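Local coordinates for haloacid dehalogenase-like hydrolase (PDB 2RBK), which probably acts as a magnesium-dependent phosphatase of the haloacid dehalogenase superfamily, and here holds a vanadate-like group that resembles a phosphoryl-transfer intermediate, at residues 154-159 and 171-176; 148-153 and 179-184. One frame throughout, in Å; residues are numbered along the deposited sequence. Where two conformers were deposited one is given.

Contact 1 (154-159 and 171-176); sequences ITEEEE and IGRWYP. With VN4 (oxido(dioxo)vanadium), chain C.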
ATOM      1  N   ILE A 154      -4.042  -5.753  15.098  1.00 17.59           N
ATOM      2  CA  ILE A 154      -3.474  -6.898  15.861  1.00 17.73           C
ATOM      3  C   ILE A 154      -1.979  -6.798  15.895  1.00 17.62           C
ATOM      4  O   ILE A 154      -1.356  -6.344  14.943  1.00 18.82           O
ATOM      5  CB  ILE A 154      -3.917  -8.237  15.224  1.00 19.10           C
ATOM      6  CG1 ILE A 154      -3.590  -8.367  13.733  1.00 17.81           C
ATOM      7  CG2 ILE A 154      -5.413  -8.410  15.539  1.00 20.41           C
ATOM      8  CD1 ILE A 154      -3.919  -9.726  13.176  1.00 24.57           C
ATOM      9  N   THR A 155      -1.416  -7.262  17.024  1.00 18.61           N
ATOM     10  CA  THR A 155       0.024  -7.391  17.154  1.00 18.82           C
ATOM     11  C   THR A 155       0.524  -8.578  16.317  1.00 18.74           C
ATOM     12  O   THR A 155      -0.274  -9.394  15.887  1.00 17.38           O
ATOM     13  CB  THR A 155       0.443  -7.638  18.620  1.00 20.21           C
ATOM     14  OG1 THR A 155      -0.133  -8.914  19.019  1.00 21.76           O
ATOM     15  CG2 THR A 155      -0.015  -6.614  19.620  1.00 24.95           C
ATOM     16  N   GLU A 156       1.870  -8.731  16.215  1.00 19.57           N
ATOM     17  CA  GLU A 156       2.468  -9.924  15.551  0.60 19.26           C
ATOM     18  C   GLU A 156       2.074 -11.186  16.305  1.00 19.59           C
ATOM     19  O   GLU A 156       1.793 -12.210  15.679  1.00 20.10           O
ATOM     20  CB  GLU A 156       3.954  -9.670  15.439  0.60 20.95           C
ATOM     21  CG  GLU A 156       4.332  -8.527  14.495  0.60 22.19           C
ATOM     22  CD  GLU A 156       5.818  -8.612  14.194  0.60 23.10           C
ATOM     23  OE1 GLU A 156       6.258  -9.639  13.637  0.60 28.41           O
ATOM     24  OE2 GLU A 156       6.534  -7.651  14.480  0.60 22.31           O
ATOM     25  N   GLU A 157       2.059 -11.143  17.671  1.00 22.31           N
ATOM     26  CA  GLU A 157       1.642 -12.314  18.452  1.00 21.69           C
ATOM     27  C   GLU A 157       0.201 -12.676  18.100  1.00 23.51           C
ATOM     28  O   GLU A 157      -0.138 -13.827  17.878  1.00 24.00           O
ATOM     29  CB  GLU A 157       1.824 -11.992  19.940  1.00 28.53           C
ATOM     30  CG  GLU A 157       1.229 -12.878  20.985  1.00 34.73           C
ATOM     31  CD  GLU A 157       1.743 -12.406  22.328  1.00 33.69           C
ATOM     32  OE1 GLU A 157       2.513 -13.079  22.997  1.00 36.69           O
ATOM     33  OE2 GLU A 157       1.355 -11.270  22.717  1.00 47.21           O
ATOM     34  N   GLU A 158      -0.703 -11.684  18.057  1.00 20.85           N
ATOM     35  CA  GLU A 158      -2.098 -12.013  17.695  1.00 20.83           C
ATOM     36  C   GLU A 158      -2.237 -12.463  16.284  1.00 18.86           C
ATOM     37  O   GLU A 158      -3.047 -13.319  15.980  1.00 20.40           O
ATOM     38  CB  GLU A 158      -2.966 -10.787  17.978  1.00 19.74           C
ATOM     39  CG  GLU A 158      -3.129 -10.512  19.461  1.00 23.03           C
ATOM     40  CD  GLU A 158      -3.683  -9.128  19.777  1.00 24.71           C
ATOM     41  OE1 GLU A 158      -3.544  -8.173  18.948  1.00 23.19           O
ATOM     42  OE2 GLU A 158      -4.226  -8.983  20.926  1.00 30.85           O
ATOM     43  N   GLU A 159      -1.454 -11.905  15.378  1.00 18.99           N
ATOM     44  CA  GLU A 159      -1.418 -12.380  14.002  1.00 19.02           C
ATOM     45  C   GLU A 159      -1.122 -13.868  13.998  1.00 19.24           C
ATOM     46  O   GLU A 159      -1.795 -14.570  13.303  1.00 21.24           O
ATOM     47  CB  GLU A 159      -0.413 -11.566  13.199  1.00 19.27           C
ATOM     48  CG  GLU A 159      -0.086 -12.061  11.807  1.00 22.33           C
ATOM     49  CD  GLU A 159       0.994 -11.227  11.144  1.00 26.12           C
ATOM     50  OE1 GLU A 159       1.237 -10.058  11.534  1.00 27.67           O
ATOM     51  OE2 GLU A 159       1.650 -11.713  10.185  1.00 27.34           O
ATOM     52  N   ILE A 171      -0.858 -11.395   4.312  1.00 12.45           N
ATOM     53  CA  ILE A 171      -0.852 -10.474   5.406  0.62 13.06           C
ATOM     54  C   ILE A 171       0.380  -9.616   5.299  1.00 15.39           C
ATOM     55  O   ILE A 171       1.486 -10.176   5.204  1.00 22.25           O
ATOM     56  CB  ILE A 171      -0.898 -11.157   6.787  0.62 16.92           C
ATOM     57  CG1 ILE A 171      -1.945 -12.257   6.898  0.62 19.24           C
ATOM     58  CG2 ILE A 171      -1.075 -10.035   7.794  0.62 21.14           C
ATOM     59  CD1 ILE A 171      -1.530 -13.272   7.941  0.62 25.91           C
ATOM     60  N   GLY A 172       0.205  -8.280   5.265  1.00 17.43           N
ATOM     61  CA  GLY A 172       1.352  -7.393   5.203  1.00 22.35           C
ATOM     62  C   GLY A 172       1.254  -6.233   6.157  1.00 15.12           C
ATOM     63  O   GLY A 172       0.130  -5.844   6.476  1.00 15.57           O
ATOM     64  N   ARG A 173       2.332  -5.623   6.537  1.00 16.35           N
ATOM     65  CA  ARG A 173       2.253  -4.341   7.315  1.00 16.22           C
ATOM     66  C   ARG A 173       3.079  -3.194   6.673  1.00 17.56           C
ATOM     67  O   ARG A 173       4.188  -3.355   6.177  1.00 17.48           O
ATOM     68  CB  ARG A 173       2.752  -4.448   8.730  1.00 17.99           C
ATOM     69  CG  ARG A 173       2.234  -5.529   9.603  1.00 22.31           C
ATOM     70  CD  ARG A 173       2.625  -5.596  11.081  1.00 25.63           C
ATOM     71  NE  ARG A 173       1.908  -6.766  11.635  1.00 23.17           N
ATOM     72  CZ  ARG A 173       1.029  -6.708  12.560  1.00 16.96           C
ATOM     73  NH1 ARG A 173       0.779  -5.549  13.166  1.00 19.64           N
ATOM     74  NH2 ARG A 173       0.366  -7.788  12.982  1.00 18.91           N
ATOM     75  N   TRP A 174       2.493  -1.960   6.715  1.00 17.43           N
ATOM     76  CA  TRP A 174       3.130  -0.715   6.446  1.00 17.10           C
ATOM     77  C   TRP A 174       3.294   0.244   7.599  1.00 18.78           C
ATOM     78  O   TRP A 174       3.922   1.237   7.528  1.00 19.51           O
ATOM     79  CB  TRP A 174       2.454   0.016   5.279  1.00 16.43           C
ATOM     80  CG  TRP A 174       0.985   0.280   5.329  1.00 16.69           C
ATOM     81  CD1 TRP A 174      -0.039  -0.591   4.965  1.00 16.67           C
ATOM     82  CD2 TRP A 174       0.329   1.490   5.741  1.00 16.46           C
ATOM     83  NE1 TRP A 174      -1.231  -0.017   5.120  1.00 15.86           N
ATOM     84  CE2 TRP A 174      -1.069   1.262   5.574  1.00 16.72           C
ATOM     85  CE3 TRP A 174       0.747   2.725   6.193  1.00 16.68           C
ATOM     86  CZ2 TRP A 174      -2.062   2.205   5.855  1.00 20.26           C
ATOM     87  CZ3 TRP A 174      -0.211   3.680   6.474  1.00 19.10           C
ATOM     88  CH2 TRP A 174      -1.554   3.416   6.301  1.00 20.82           C
ATOM     89  N   TYR A 175       2.694  -0.173   8.709  1.00 17.13           N
ATOM     90  CA  TYR A 175       2.753   0.583   9.935  1.00 18.75           C
ATOM     91  C   TYR A 175       2.687  -0.405  11.115  1.00 18.09           C
ATOM     92  O   TYR A 175       1.927  -1.395  10.910  1.00 19.85           O
ATOM     93  CB  TYR A 175       1.626   1.628  10.024  1.00 21.40           C
ATOM     94  CG  TYR A 175       1.779   2.643  11.110  1.00 23.78           C
ATOM     95  CD1 TYR A 175       2.609   3.751  10.910  1.00 27.66           C
ATOM     96  CD2 TYR A 175       1.128   2.521  12.331  1.00 27.81           C
ATOM     97  CE1 TYR A 175       2.771   4.705  11.899  1.00 30.32           C
ATOM     98  CE2 TYR A 175       1.284   3.455  13.313  1.00 30.74           C
ATOM     99  CZ  TYR A 175       2.105   4.552  13.083  1.00 32.08           C
ATOM    100  OH  TYR A 175       2.250   5.462  14.094  1.00 41.16           O
ATOM    101  N   PRO A 176       3.364  -0.257  12.217  1.00 23.79           N
ATOM    102  CA  PRO A 176       3.350  -1.388  13.194  1.00 25.38           C
ATOM    103  C   PRO A 176       2.033  -1.679  13.894  1.00 24.10           C
ATOM    104  O   PRO A 176       1.703  -2.746  14.495  1.00 33.43           O
ATOM    105  CB  PRO A 176       4.475  -0.935  14.166  1.00 24.58           C
ATOM    106  CG  PRO A 176       5.218   0.120  13.443  1.00 26.76           C
ATOM    107  CD  PRO A 176       4.247   0.891  12.561  1.00 24.81           C
TER
HETATM  108  V   VN4 C 601       1.970   2.299   1.765  1.00 15.22           V
HETATM  109  O1  VN4 C 601       1.298   3.560   0.912  1.00 18.50           O
HETATM  110  O2  VN4 C 601       3.072   2.606   3.102  1.00 10.41           O
HETATM  111  O3  VN4 C 601       1.232   0.622   1.896  1.00 15.03           O
HETATM  112  O   HOH W   1       2.767 -10.276   8.226  1.00 40.45           O
HETATM  113  O   HOH W   2       3.721  -8.620  11.065  1.00 46.47           O
HETATM  114  O   HOH W   3       0.234   2.668   2.932  1.00 19.13           O
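Arg173 lays its guanidinium alongside the carboxylate of Glu159, the two side chains running antiparallel past one another with their flat groups nearly coplanar. In this salt bridge NH2 lies 2.8 Å from Glu159 OE1 and uses the anti lone pair of that oxygen. The arginine chain is extended from CG to NE (chi2 -175°, chi3 179°), a reach that suits it to bridging strand 170-172 and the start of helix 156-162. End-on, NH1 and NH2 both donate to Ile154 O, at 2.9 Å from NH1. One water joins Glu159 OE1 to Arg173 NE, and another links OE2 to Ile171 O. Thr155 is the N-cap of the helix and forms a capping box with Glu158: Thr155 OG1 accepts from Glu158 N at 3.0 Å, and Glu158 OE1 from Thr155 N. Next in the chain, Trp174 turns a ring face to the vanadium group, with Trp174 CG 3.5 Å from VN4 O3. The coplanar carboxylate and the doubly gripped carbonyl should fix the plane of the Arg173 guanidinium and keep its N-H groups turned to the start of the helix, one residue from the tryptophan of the vanadium pocket.

Contact 2 (148-153 and 179-184); sequences IQMTPF and ADVTAK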
ATOM      1  N   ILE A 148     -12.680  -6.903   0.093  1.00  9.16           N
ATOM      2  CA  ILE A 148     -11.438  -6.900  -0.681  1.00  9.23           C
ATOM      3  C   ILE A 148     -10.228  -6.851   0.207  1.00  8.86           C
ATOM      4  O   ILE A 148      -9.197  -7.533  -0.046  1.00 10.14           O
ATOM      5  CB  ILE A 148     -11.421  -5.737  -1.669  1.00  9.85           C
ATOM      6  CG1 ILE A 148     -12.681  -5.793  -2.558  1.00 11.26           C
ATOM      7  CG2 ILE A 148     -10.146  -5.729  -2.468  1.00 11.17           C
ATOM      8  CD1 ILE A 148     -12.728  -4.796  -3.659  1.00 14.11           C
ATOM      9  N   GLN A 149     -10.273  -6.119   1.322  1.00  8.74           N
ATOM     10  CA  GLN A 149      -9.177  -6.025   2.260  1.00  8.64           C
ATOM     11  C   GLN A 149      -9.749  -5.852   3.674  1.00  8.77           C
ATOM     12  O   GLN A 149     -10.714  -5.137   3.870  1.00  9.77           O
ATOM     13  CB  GLN A 149      -8.229  -4.852   1.939  1.00  9.29           C
ATOM     14  CG  GLN A 149      -7.041  -4.756   2.898  1.00  9.78           C
ATOM     15  CD  GLN A 149      -6.017  -3.777   2.361  1.00 10.17           C
ATOM     16  OE1 GLN A 149      -5.142  -4.211   1.571  1.00 11.56           O
ATOM     17  NE2 GLN A 149      -6.094  -2.503   2.689  1.00 11.82           N
ATOM     18  N   MET A 150      -9.114  -6.531   4.641  1.00  8.88           N
ATOM     19  CA  MET A 150      -9.382  -6.284   6.051  1.00  9.94           C
ATOM     20  C   MET A 150      -8.140  -5.772   6.709  1.00  9.76           C
ATOM     21  O   MET A 150      -7.041  -6.239   6.398  1.00 11.66           O
ATOM     22  CB  MET A 150      -9.784  -7.557   6.767  1.00 14.33           C
ATOM     23  CG  MET A 150     -10.890  -8.309   6.289  1.00 17.72           C
ATOM     24  SD  MET A 150     -11.179  -9.868   7.057  1.00 16.10           S
ATOM     25  CE  MET A 150      -9.966 -11.054   6.725  1.00 16.35           C
ATOM     26  N   THR A 151      -8.300  -4.869   7.642  1.00  9.70           N
ATOM     27  CA  THR A 151      -7.170  -4.270   8.376  1.00  9.96           C
ATOM     28  C   THR A 151      -7.407  -4.414   9.872  1.00 10.47           C
ATOM     29  O   THR A 151      -7.993  -3.491  10.494  1.00 11.35           O
ATOM     30  CB  THR A 151      -6.968  -2.844   7.892  1.00 11.74           C
ATOM     31  OG1 THR A 151      -6.705  -2.893   6.476  1.00 12.83           O
ATOM     32  CG2 THR A 151      -5.790  -2.230   8.609  1.00 14.37           C
ATOM     33  N   PRO A 152      -7.034  -5.547  10.429  1.00 10.95           N
ATOM     34  CA  PRO A 152      -7.135  -5.742  11.877  1.00 11.65           C
ATOM     35  C   PRO A 152      -6.008  -5.057  12.623  1.00 12.27           C
ATOM     36  O   PRO A 152      -4.855  -5.042  12.208  1.00 13.60           O
ATOM     37  CB  PRO A 152      -7.009  -7.295  12.030  1.00 12.25           C
ATOM     38  CG  PRO A 152      -6.143  -7.656  10.867  1.00 11.76           C
ATOM     39  CD  PRO A 152      -6.603  -6.793   9.737  1.00 11.30           C
ATOM     40  N   PHE A 153      -6.366  -4.470  13.794  1.00 13.22           N
ATOM     41  CA  PHE A 153      -5.407  -3.787  14.641  1.00 14.43           C
ATOM     42  C   PHE A 153      -4.882  -4.828  15.627  1.00 15.77           C
ATOM     43  O   PHE A 153      -5.220  -4.879  16.816  1.00 17.97           O
ATOM     44  CB  PHE A 153      -6.069  -2.583  15.336  1.00 15.58           C
ATOM     45  CG  PHE A 153      -6.208  -1.429  14.394  1.00 15.27           C
ATOM     46  CD1 PHE A 153      -7.159  -1.534  13.376  1.00 15.54           C
ATOM     47  CD2 PHE A 153      -5.449  -0.269  14.392  1.00 19.33           C
ATOM     48  CE1 PHE A 153      -7.319  -0.510  12.475  1.00 16.08           C
ATOM     49  CE2 PHE A 153      -5.607   0.777  13.489  1.00 20.05           C
ATOM     50  CZ  PHE A 153      -6.548   0.624  12.476  1.00 18.50           C
ATOM     51  N   ALA A 179      -2.294  -4.645  10.466  1.00 13.71           N
ATOM     52  CA  ALA A 179      -1.882  -5.367   9.268  1.00 12.73           C
ATOM     53  C   ALA A 179      -3.005  -5.282   8.238  1.00 11.36           C
ATOM     54  O   ALA A 179      -4.161  -5.146   8.610  1.00 13.49           O
ATOM     55  CB  ALA A 179      -1.553  -6.826   9.595  1.00 15.46           C
ATOM     56  N   ASP A 180      -2.661  -5.481   6.967  1.00 11.82           N
ATOM     57  CA  ASP A 180      -3.613  -5.593   5.888  1.00 10.19           C
ATOM     58  C   ASP A 180      -3.680  -7.040   5.417  1.00  9.74           C
ATOM     59  O   ASP A 180      -2.636  -7.649   5.152  1.00 12.19           O
ATOM     60  CB  ASP A 180      -3.201  -4.730   4.695  1.00 11.05           C
ATOM     61  CG  ASP A 180      -3.252  -3.234   4.927  1.00 11.88           C
ATOM     62  OD1 ASP A 180      -4.120  -2.743   5.685  1.00 13.89           O
ATOM     63  OD2 ASP A 180      -2.392  -2.566   4.258  1.00 13.84           O
ATOM     64  N   VAL A 181      -4.881  -7.546   5.268  1.00  9.47           N
ATOM     65  CA  VAL A 181      -5.163  -8.918   4.889  1.00  9.31           C
ATOM     66  C   VAL A 181      -5.912  -8.876   3.558  1.00  8.49           C
ATOM     67  O   VAL A 181      -6.938  -8.202   3.438  1.00  9.38           O
ATOM     68  CB  VAL A 181      -5.982  -9.604   5.968  1.00 10.48           C
ATOM     69  CG1 VAL A 181      -6.223 -11.076   5.583  1.00 12.23           C
ATOM     70  CG2 VAL A 181      -5.279  -9.548   7.308  1.00 13.32           C
ATOM     71  N   THR A 182      -5.398  -9.638   2.566  1.00  8.98           N
ATOM     72  CA  THR A 182      -5.960  -9.737   1.236  1.00  8.77           C
ATOM     73  C   THR A 182      -5.950 -11.193   0.812  1.00  8.81           C
ATOM     74  O   THR A 182      -5.363 -12.060   1.459  1.00  9.59           O
ATOM     75  CB  THR A 182      -5.160  -8.865   0.249  1.00  9.22           C
ATOM     76  OG1 THR A 182      -3.778  -9.228   0.383  1.00  9.97           O
ATOM     77  CG2 THR A 182      -5.388  -7.372   0.473  1.00  9.96           C
ATOM     78  N   ALA A 183      -6.623 -11.482  -0.314  1.00  8.81           N
ATOM     79  CA  ALA A 183      -6.725 -12.852  -0.774  1.00  9.08           C
ATOM     80  C   ALA A 183      -5.404 -13.390  -1.304  1.00  9.68           C
ATOM     81  O   ALA A 183      -4.428 -12.670  -1.557  1.00  9.94           O
ATOM     82  CB  ALA A 183      -7.809 -12.924  -1.856  1.00 10.38           C
ATOM     83  N   LYS A 184      -5.367 -14.713  -1.498  1.00 10.92           N
ATOM     84  CA  LYS A 184      -4.199 -15.455  -1.935  1.00 11.40           C
ATOM     85  C   LYS A 184      -3.514 -14.809  -3.109  1.00 10.08           C
ATOM     86  O   LYS A 184      -4.095 -14.585  -4.146  1.00 11.20           O
ATOM     87  CB  LYS A 184      -4.634 -16.878  -2.337  1.00 14.01           C
ATOM     88  CG  LYS A 184      -3.639 -17.823  -2.939  1.00 17.14           C
ATOM     89  CD  LYS A 184      -2.840 -18.388  -1.764  1.00 23.20           C
ATOM     90  CE  LYS A 184      -1.968 -19.535  -2.234  1.00 24.58           C
ATOM     91  NZ  LYS A 184      -0.952 -19.729  -1.142  1.00 27.33           N
TER
HETATM   92  O   HOH W   4      -8.505  -9.696  -1.555  1.00  9.92           O
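With CG anti to the backbone N (chi1 -179°), Gln149 extends along the sheet face on which Asp180 lies, and Asp180 CG, beside its own backbone N (chi1 -67°), turns the carboxylate against that amide. The two planes are stacked, 6° apart, with Gln149 NE2 3.6 Å from Asp180 OD1. Gln149 spends its polar end elsewhere: NE2 donates to Gly44 O, and OE1 accepts from Asn69 ND2, which also bonds Asp180 OD2. Thr151 donates from OG1 to Asp180 OD1 at 2.7 Å, on the anti side and tilted from the carboxylate plane. The hydroxyl of Thr182 bonds Asp186 O.

The strands run antiparallel, joining the sheet of 104-107 and 112-115 to the pair 170-172 and 180-182; Ile148 and Gln149 form a classic beta bulge opposite Val107. Met150 and Val181 are a hydrogen-bonded pair, Met150 N to Val181 O 3.0 Å and Val181 N to Met150 O 2.8 Å. Pro152 has no N-H to give Ala179 O, so it bonds through its carbonyl, taking Ala179 N at 3.1 Å. On the face away from the carboxylate, branched Val181 fits between Met150 CE and Pro152 CD. A water bridges Ile148 O and Ala183 N. The threonine and asparagine bonds hold a buried carboxylate whose nearest atom is about 5 Å from the vanadium group, and would probably help stabilise its negative charge.

Overall arrangement
The centres of contacts 1 and 2 lie about 10 Å apart, on the same side of the chain's centre. Along the chain contact 1 is nested inside the loop that contact 2 closes: strand 149-152 runs into helix 156-162, then strand 170-172 leads to strand 180-182. The last two are antiparallel neighbours, joined where Asp180 N meets Gly172 O, while 149-152 is the edge of its three-strand sheet, reached across by 180-182. Trp174 lines the vanadium pocket, and Asp180 lies just behind it, weakly bonded to Trp174 NE1. Both contacts thus join parts of the region inserted between strands 78-82 and 206-210 of the main sheet, probably the cap of this fold, beside the active site.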